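Local coordinates for amidohydrolase 3 domain-containing protein (Pyrococcus horikoshii, PDB 3IGH), which probably hydrolyses carbon-nitrogen bonds other than peptide bonds, as expected of a metal-dependent enzyme of the amidohydrolase family, at residues S66-D71 against F397-P402; Q361-I366 against P402-D407; V80-A85 against I92-R97. One frame throughout, in Å; residues are numbered along the deposited sequence.

Contact 1. Residues S66-D71 against F397-P402. With SO4 (sulfate ion), chain B.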
# COMPACT_ATOMS: atom_id res chain seq x y z
N SER A 66 -2.84 0.84 -21.05
CA SER A 66 -3.41 1.81 -20.10
C SER A 66 -4.89 1.60 -19.76
O SER A 66 -5.47 2.41 -19.03
CB SER A 66 -3.16 3.24 -20.58
OG SER A 66 -3.81 3.49 -21.81
N HIS A 67 -5.50 0.52 -20.25
CA HIS A 67 -6.93 0.25 -19.97
C HIS A 67 -7.30 -1.17 -20.35
O HIS A 67 -7.54 -1.45 -21.53
CB HIS A 67 -7.81 1.27 -20.73
CG HIS A 67 -9.28 1.15 -20.47
ND1 HIS A 67 -10.04 2.22 -20.05
CD2 HIS A 67 -10.14 0.11 -20.60
CE1 HIS A 67 -11.30 1.84 -19.92
NE2 HIS A 67 -11.39 0.56 -20.24
N LEU A 68 -7.38 -2.05 -19.37
CA LEU A 68 -7.91 -3.39 -19.60
C LEU A 68 -8.59 -3.95 -18.36
O LEU A 68 -8.55 -3.34 -17.28
CB LEU A 68 -6.83 -4.34 -20.16
CG LEU A 68 -5.46 -4.47 -19.50
CD1 LEU A 68 -5.53 -5.00 -18.06
CD2 LEU A 68 -4.61 -5.39 -20.35
N HIS A 69 -9.18 -5.13 -18.51
CA HIS A 69 -9.87 -5.81 -17.43
C HIS A 69 -9.16 -7.13 -17.20
O HIS A 69 -9.41 -8.10 -17.90
CB HIS A 69 -11.32 -6.06 -17.82
CG HIS A 69 -12.06 -4.83 -18.24
ND1 HIS A 69 -12.74 -4.03 -17.34
CD2 HIS A 69 -12.24 -4.26 -19.46
CE1 HIS A 69 -13.30 -3.02 -17.99
NE2 HIS A 69 -13.01 -3.14 -19.27
N LEU A 70 -8.29 -7.14 -16.20
CA LEU A 70 -7.42 -8.26 -15.90
C LEU A 70 -8.24 -9.50 -15.52
O LEU A 70 -7.96 -10.60 -16.00
CB LEU A 70 -6.47 -7.86 -14.77
CG LEU A 70 -4.98 -8.16 -14.73
CD1 LEU A 70 -4.29 -7.99 -16.07
CD2 LEU A 70 -4.30 -7.25 -13.70
N ASP A 71 -9.27 -9.31 -14.70
CA ASP A 71 -10.12 -10.43 -14.28
C ASP A 71 -10.92 -11.01 -15.46
O ASP A 71 -11.00 -12.23 -15.62
CB ASP A 71 -11.03 -10.03 -13.12
CG ASP A 71 -11.87 -8.78 -13.40
OD1 ASP A 71 -11.63 -8.03 -14.39
OD2 ASP A 71 -12.79 -8.53 -12.61
N PHE A 397 -2.05 4.19 -25.23
CA PHE A 397 -2.72 3.14 -26.00
C PHE A 397 -3.13 2.01 -25.07
O PHE A 397 -2.47 1.72 -24.06
CB PHE A 397 -1.80 2.57 -27.09
CG PHE A 397 -1.71 3.42 -28.35
CD1 PHE A 397 -2.37 4.64 -28.45
CD2 PHE A 397 -0.91 3.00 -29.41
CE1 PHE A 397 -2.27 5.42 -29.60
CE2 PHE A 397 -0.80 3.77 -30.56
CZ PHE A 397 -1.48 4.99 -30.65
N SER A 398 -4.22 1.35 -25.44
CA SER A 398 -4.75 0.26 -24.67
C SER A 398 -5.59 -0.64 -25.57
O SER A 398 -5.85 -0.31 -26.72
CB SER A 398 -5.63 0.80 -23.54
OG SER A 398 -6.58 1.73 -24.01
N THR A 399 -6.01 -1.78 -25.03
CA THR A 399 -6.76 -2.76 -25.80
C THR A 399 -8.18 -2.92 -25.28
O THR A 399 -9.02 -3.46 -26.00
CB THR A 399 -6.09 -4.15 -25.77
OG1 THR A 399 -5.86 -4.56 -24.42
CG2 THR A 399 -4.76 -4.13 -26.53
N ASP A 400 -8.44 -2.49 -24.04
CA ASP A 400 -9.68 -2.81 -23.33
C ASP A 400 -9.89 -4.33 -23.31
O ASP A 400 -11.02 -4.82 -23.34
CB ASP A 400 -10.90 -2.08 -23.95
CG ASP A 400 -12.11 -2.07 -23.04
OD1 ASP A 400 -11.94 -2.19 -21.80
OD2 ASP A 400 -13.24 -1.95 -23.56
N SER A 401 -8.79 -5.07 -23.25
CA SER A 401 -8.83 -6.53 -23.21
C SER A 401 -9.74 -6.98 -22.06
O SER A 401 -9.68 -6.42 -20.96
CB SER A 401 -7.41 -7.08 -23.05
OG SER A 401 -7.43 -8.47 -22.84
N PRO A 402 -10.58 -8.00 -22.31
CA PRO A 402 -10.68 -8.89 -23.47
C PRO A 402 -11.63 -8.49 -24.63
O PRO A 402 -11.96 -9.35 -25.46
CB PRO A 402 -11.18 -10.19 -22.84
CG PRO A 402 -12.11 -9.71 -21.74
CD PRO A 402 -11.57 -8.36 -21.28
S SO4 B . -15.03 0.34 -20.59
O1 SO4 B . -14.18 -0.42 -19.69
O2 SO4 B . -14.74 -0.05 -21.96
O3 SO4 B . -16.42 0.02 -20.31
O4 SO4 B . -14.75 1.77 -20.41

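Contact 2. Residues Q361-I366 against P402-D407. With SO4 (sulfate ion), chain J; SO4 (sulfate ion), chain E.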
# COMPACT_ATOMS: atom_id res chain seq x y z
N GLN A 361 -8.10 3.21 -27.74
CA GLN A 361 -7.97 1.79 -28.10
C GLN A 361 -7.99 1.62 -29.62
O GLN A 361 -9.05 1.37 -30.20
CB GLN A 361 -9.10 0.98 -27.46
CG GLN A 361 -9.13 0.93 -25.92
CD GLN A 361 -9.70 2.20 -25.31
OE1 GLN A 361 -10.65 2.78 -25.84
NE2 GLN A 361 -9.11 2.64 -24.20
N PRO A 362 -6.83 1.79 -30.28
CA PRO A 362 -6.76 1.74 -31.76
C PRO A 362 -7.33 0.50 -32.45
O PRO A 362 -7.85 0.62 -33.55
CB PRO A 362 -5.27 1.91 -32.04
CG PRO A 362 -4.77 2.72 -30.87
CD PRO A 362 -5.53 2.14 -29.69
N HIS A 363 -7.29 -0.67 -31.81
CA HIS A 363 -7.85 -1.87 -32.42
C HIS A 363 -9.38 -1.84 -32.62
O HIS A 363 -9.92 -2.63 -33.40
CB HIS A 363 -7.38 -3.15 -31.73
CG HIS A 363 -7.46 -4.36 -32.61
ND1 HIS A 363 -8.55 -5.20 -32.63
CD2 HIS A 363 -6.59 -4.86 -33.53
CE1 HIS A 363 -8.35 -6.17 -33.51
NE2 HIS A 363 -7.18 -5.98 -34.07
N PHE A 364 -10.07 -0.91 -31.94
CA PHE A 364 -11.50 -0.67 -32.19
C PHE A 364 -11.79 -0.26 -33.64
O PHE A 364 -12.88 -0.54 -34.14
CB PHE A 364 -12.07 0.41 -31.25
CG PHE A 364 -12.50 -0.11 -29.88
CD1 PHE A 364 -11.58 -0.68 -29.01
CD2 PHE A 364 -13.82 0.00 -29.47
CE1 PHE A 364 -11.98 -1.14 -27.73
CE2 PHE A 364 -14.23 -0.45 -28.21
CZ PHE A 364 -13.30 -1.02 -27.34
N ILE A 365 -10.84 0.40 -34.31
CA ILE A 365 -10.93 0.69 -35.75
C ILE A 365 -11.23 -0.60 -36.55
O ILE A 365 -12.08 -0.61 -37.44
CB ILE A 365 -9.63 1.34 -36.28
CG1 ILE A 365 -9.48 2.76 -35.73
CG2 ILE A 365 -9.59 1.37 -37.83
CD1 ILE A 365 -8.08 3.30 -35.86
N ILE A 366 -10.54 -1.67 -36.17
CA ILE A 366 -10.68 -2.95 -36.85
C ILE A 366 -11.97 -3.68 -36.50
O ILE A 366 -12.67 -4.18 -37.40
CB ILE A 366 -9.43 -3.84 -36.63
CG1 ILE A 366 -8.30 -3.33 -37.53
CG2 ILE A 366 -9.70 -5.32 -36.91
CD1 ILE A 366 -6.95 -3.61 -36.99
N PRO A 402 -10.58 -8.00 -22.31
CA PRO A 402 -10.68 -8.89 -23.47
C PRO A 402 -11.63 -8.49 -24.63
O PRO A 402 -11.96 -9.35 -25.46
CB PRO A 402 -11.18 -10.19 -22.84
CG PRO A 402 -12.11 -9.71 -21.74
CD PRO A 402 -11.57 -8.36 -21.28
N ILE A 403 -12.05 -7.22 -24.68
CA ILE A 403 -12.92 -6.75 -25.77
C ILE A 403 -12.16 -6.79 -27.10
O ILE A 403 -12.72 -7.19 -28.13
CB ILE A 403 -13.50 -5.33 -25.48
CG1 ILE A 403 -14.24 -5.29 -24.13
CG2 ILE A 403 -14.42 -4.84 -26.61
CD1 ILE A 403 -15.36 -6.32 -23.97
N GLU A 404 -10.90 -6.40 -27.07
CA GLU A 404 -10.01 -6.55 -28.22
C GLU A 404 -8.92 -7.55 -27.84
O GLU A 404 -8.71 -7.78 -26.64
CB GLU A 404 -9.35 -5.22 -28.59
CG GLU A 404 -10.33 -4.10 -28.87
CD GLU A 404 -11.17 -4.32 -30.11
OE1 GLU A 404 -10.68 -4.98 -31.05
OE2 GLU A 404 -12.31 -3.82 -30.14
N PRO A 405 -8.23 -8.14 -28.85
CA PRO A 405 -7.04 -8.94 -28.54
C PRO A 405 -5.99 -8.16 -27.76
O PRO A 405 -5.82 -6.96 -27.97
CB PRO A 405 -6.51 -9.33 -29.93
CG PRO A 405 -7.20 -8.43 -30.89
CD PRO A 405 -8.53 -8.16 -30.29
N ALA A 406 -5.29 -8.83 -26.85
CA ALA A 406 -4.30 -8.17 -26.00
C ALA A 406 -2.97 -7.91 -26.69
O ALA A 406 -2.19 -7.08 -26.23
CB ALA A 406 -4.09 -8.97 -24.71
N ASP A 407 -2.70 -8.61 -27.80
CA ASP A 407 -1.41 -8.52 -28.51
C ASP A 407 -1.12 -7.08 -28.92
O ASP A 407 -1.85 -6.51 -29.73
CB ASP A 407 -1.43 -9.42 -29.76
CG ASP A 407 -0.09 -9.47 -30.49
OD1 ASP A 407 -0.03 -10.21 -31.49
OD2 ASP A 407 0.89 -8.80 -30.10
S SO4 J . -6.59 -12.58 -26.61
O1 SO4 J . -6.15 -13.96 -26.44
O2 SO4 J . -6.92 -12.36 -28.02
O3 SO4 J . -7.78 -12.34 -25.80
O4 SO4 J . -5.52 -11.69 -26.21
S SO4 E . -6.21 -8.15 -36.82
O1 SO4 E . -5.42 -9.37 -36.97
O2 SO4 E . -6.46 -7.56 -38.13
O3 SO4 E . -7.46 -8.47 -36.15
O4 SO4 E . -5.46 -7.19 -36.01

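Contact 3. Residues V80-A85 against I92-R97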
# COMPACT_ATOMS: atom_id res chain seq x y z
N VAL A 80 -15.16 -21.41 -22.79
CA VAL A 80 -15.39 -22.22 -23.98
C VAL A 80 -15.76 -21.31 -25.16
O VAL A 80 -16.70 -20.52 -25.09
CB VAL A 80 -16.49 -23.30 -23.76
CG1 VAL A 80 -16.65 -24.18 -24.99
CG2 VAL A 80 -16.14 -24.17 -22.56
N ASP A 81 -15.00 -21.44 -26.24
CA ASP A 81 -15.21 -20.66 -27.46
C ASP A 81 -16.26 -21.36 -28.34
O ASP A 81 -16.00 -22.44 -28.89
CB ASP A 81 -13.88 -20.50 -28.20
CG ASP A 81 -13.94 -19.50 -29.34
OD1 ASP A 81 -15.04 -19.02 -29.69
OD2 ASP A 81 -12.87 -19.19 -29.90
N LEU A 82 -17.42 -20.73 -28.48
CA LEU A 82 -18.54 -21.28 -29.25
C LEU A 82 -18.72 -20.61 -30.61
O LEU A 82 -19.70 -20.87 -31.31
CB LEU A 82 -19.85 -21.20 -28.45
CG LEU A 82 -19.86 -21.81 -27.04
CD1 LEU A 82 -21.14 -21.39 -26.31
CD2 LEU A 82 -19.72 -23.33 -27.08
N ARG A 83 -17.78 -19.74 -30.97
CA ARG A 83 -17.83 -19.07 -32.28
C ARG A 83 -17.69 -20.11 -33.38
O ARG A 83 -16.85 -21.01 -33.29
CB ARG A 83 -16.71 -18.04 -32.40
CG ARG A 83 -16.90 -16.81 -31.53
CD ARG A 83 -15.72 -15.88 -31.66
NE ARG A 83 -14.49 -16.51 -31.20
CZ ARG A 83 -13.31 -15.90 -31.16
NH1 ARG A 83 -13.19 -14.64 -31.55
NH2 ARG A 83 -12.25 -16.55 -30.71
N GLY A 84 -18.55 -20.02 -34.38
CA GLY A 84 -18.51 -20.96 -35.49
C GLY A 84 -19.18 -22.31 -35.26
O GLY A 84 -19.16 -23.15 -36.16
N ALA A 85 -19.75 -22.53 -34.08
CA ALA A 85 -20.50 -23.76 -33.80
C ALA A 85 -21.75 -23.80 -34.68
O ALA A 85 -22.53 -22.84 -34.71
CB ALA A 85 -20.88 -23.87 -32.32
N ILE A 92 -22.86 -28.39 -27.51
CA ILE A 92 -22.83 -29.23 -26.30
C ILE A 92 -21.50 -29.99 -26.20
O ILE A 92 -20.94 -30.12 -25.11
CB ILE A 92 -24.05 -30.23 -26.24
CG1 ILE A 92 -25.39 -29.49 -26.27
CG2 ILE A 92 -23.97 -31.16 -25.01
CD1 ILE A 92 -25.68 -28.60 -25.07
N GLN A 93 -21.00 -30.45 -27.34
CA GLN A 93 -19.72 -31.15 -27.40
C GLN A 93 -18.57 -30.27 -26.89
O GLN A 93 -17.73 -30.73 -26.11
CB GLN A 93 -19.47 -31.64 -28.83
CG GLN A 93 -18.43 -32.76 -28.94
CD GLN A 93 -18.19 -33.22 -30.38
OE1 GLN A 93 -17.59 -34.27 -30.61
NE2 GLN A 93 -18.66 -32.43 -31.34
N ARG A 94 -18.57 -29.00 -27.31
CA ARG A 94 -17.57 -28.02 -26.86
C ARG A 94 -17.66 -27.74 -25.36
O ARG A 94 -16.64 -27.71 -24.66
CB ARG A 94 -17.69 -26.71 -27.65
CG ARG A 94 -17.31 -26.82 -29.12
CD ARG A 94 -17.33 -25.46 -29.81
NE ARG A 94 -17.24 -25.60 -31.25
CZ ARG A 94 -16.94 -24.61 -32.09
NH1 ARG A 94 -16.66 -23.39 -31.64
NH2 ARG A 94 -16.89 -24.86 -33.40
N LEU A 95 -18.88 -27.56 -24.88
CA LEU A 95 -19.11 -27.28 -23.46
C LEU A 95 -18.73 -28.45 -22.55
O LEU A 95 -18.26 -28.24 -21.42
CB LEU A 95 -20.54 -26.82 -23.22
CG LEU A 95 -20.89 -25.46 -23.82
CD1 LEU A 95 -22.37 -25.24 -23.77
CD2 LEU A 95 -20.12 -24.31 -23.12
N LYS A 96 -18.90 -29.67 -23.04
CA LYS A 96 -18.50 -30.88 -22.30
C LYS A 96 -16.99 -31.02 -22.14
O LYS A 96 -16.53 -31.68 -21.21
CB LYS A 96 -19.10 -32.14 -22.94
CG LYS A 96 -20.57 -32.35 -22.60
CD LYS A 96 -21.04 -33.74 -22.98
CE LYS A 96 -22.48 -33.98 -22.53
NZ LYS A 96 -22.94 -35.36 -22.83
N ARG A 97 -16.22 -30.40 -23.03
CA ARG A 97 -14.76 -30.39 -22.92
C ARG A 97 -14.24 -29.31 -21.96
O ARG A 97 -13.06 -29.33 -21.59
CB ARG A 97 -14.11 -30.20 -24.29
CG ARG A 97 -14.28 -31.35 -25.27
CD ARG A 97 -13.81 -30.93 -26.65
NE ARG A 97 -14.33 -31.78 -27.71
CZ ARG A 97 -14.58 -31.38 -28.95
NH1 ARG A 97 -15.05 -32.23 -29.85
NH2 ARG A 97 -14.36 -30.11 -29.31

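Contact 1. Residues S66-D71 against F397-P402
His67 and His69 stand beside Asp400 at the mouth of the amidohydrolase TIM barrel, forming with Leu68 the His-X-His signature at the end of strand 58-68. In metal-bearing relatives such histidines and a late aspartate bind metal; here a sulfate ion, probably from the crystallisation medium, lies before them, so the same role is only probable. His67 shows how a strand end turns an imidazole toward the pocket. Its CB lies 3.5 Å from Ser398 OG, a hydroxyl engaged elsewhere by Gln361. With CG anti to the backbone N (chi1 -177°), the imidazole runs alongside the Asp400 side chain, its plane 81° from the carboxylate, and CD2 comes 3.2 Å from Asp400 OD1. ND1 is held from behind by Glu338, which fixes the ring's rotation, CE1 faces sulfate O4, and at the tip NE2 gives a hydrogen bond of 3.0 Å to sulfate O1, in the ring plane. His69 reaches the same oxygen more weakly, and its NE2 lies 2.9 Å from Asp400 OD1. An alanine at His69 would remove that ring and would probably cost sulfate O1 one of its two histidine donors and leave Asp400 OD1 without its nearest neighbour across the contact. Lys262, His314 and His339 also hydrogen-bond to this sulfate. Backbone bonds keep the two segments running nearly parallel: Ser66 N to Phe397 O is almost straight (176°), Asp400 N meets His67 O at 2.9 Å, and His69 N meets Ser401 O at 2.8 Å. Beyond them Pro402, which follows a cis peptide bond, sets its CD 4.0 Å from His69 O.

Contact 2. Residues Q361-I366 against P402-D407
His363 and Glu404 carry the polar part of this contact: His363 ND1 gives a short, nearly linear hydrogen bond (2.7 Å, 176°) to Glu404 OE1. The oxygen lies in the imidazole plane, yet the donor approaches on the anti side of the carboxylate. OE1 also bonds to Ser367, so two partners grip one buried oxygen. Across the ring, His363 NE2 binds a sulfate ion, most directly through its O4 at 2.9 Å, and in this crystal the imidazole is thus tied at both nitrogens. Contacts over ring faces form the second group. Pro405 CG covers one face of His363 in a CH-pi contact, 4.0 Å from the centroid. Bent at chi2 (-67°), the Glu404 chain brings OE2 over a face of the Phe364 ring, 3.4 Å from CD1. Purely apolar packing is slight: Ile403 CG2, in one of its two conformers, approaches Phe364 CZ at 4.0 Å. Phe364 also stacks edge-to-face with His339, which bonds the sulfate held by His67 and His69. The contact thus joins two of the segments that follow barrel strands, 357-360 and 395-397, at the end of the TIM barrel where amidohydrolases typically carry their active site.

Contact 3. Residues V80-A85 against I92-R97
Arg94 NH1 makes two hydrogen bonds to the backbone of segment 80-85, 3.0 Å to Asp81 O at the end of the strand and 2.9 Å to Arg83 O in the turn after it. The first acceptor lies near the guanidinium plane; toward the second, the nitrogen stands above the carbonyl plane. One cation thereby ties two carbonyls, while its NH2 is paired with Glu90 one helical turn back. The segment has its own brace: Arg83 grips the Asp81 carboxylate side-on, NE to OD1 and NH2 to OD2 (2.8 Å), and OD1 takes the Arg83 backbone N as well, an Asx turn. Next outward, Ala85 CB sits over the centre of the Arg94 guanidinium, 4.0 Å from CZ. The long arm that delivers this group is extended from CG to NE and passes Leu82 in the opposite direction, with Leu82 CD2 4.0 Å from Arg94 CB. Val80, turned to the helix, places CG1 3.5 Å from Arg94 O and its CB 3.8 Å from Leu95 CD2. Leu82 meets Leu95 at about a right angle, and both reach Ile131 of strand 129-133 in the layer between helix and sheet. A type II turn, Leu82 to Ala85, lies between the strand and the helix. These contacts join the first strand and the helix of a beta-alpha-beta unit, 80-81, 88-96 and 103-108, at the border of a six-stranded mixed sheet.

Contacts 1 and 2 are neighbours, their centres about 9 Å apart, and share Pro402 in the loop between strand 395-397 and helix 408-417. Their segments alternate along the chain, 66-71, 361-366, 397-402 and 402-407, and they touch through Ser398 OG and Gln361 NE2, 2.7 Å apart. That one loop therefore meets both the end of strand 58-68 and the segment after strand 357-360 at the barrel mouth. Contact 3 stands about 25 Å from contact 1, centre to centre, nested within the chain loop that contact 1 closes. It belongs to a separate six-stranded sheet reached through helix 70-78, inserted in the chain between two barrel strands, 58-68 and 202-210, that lie side by side.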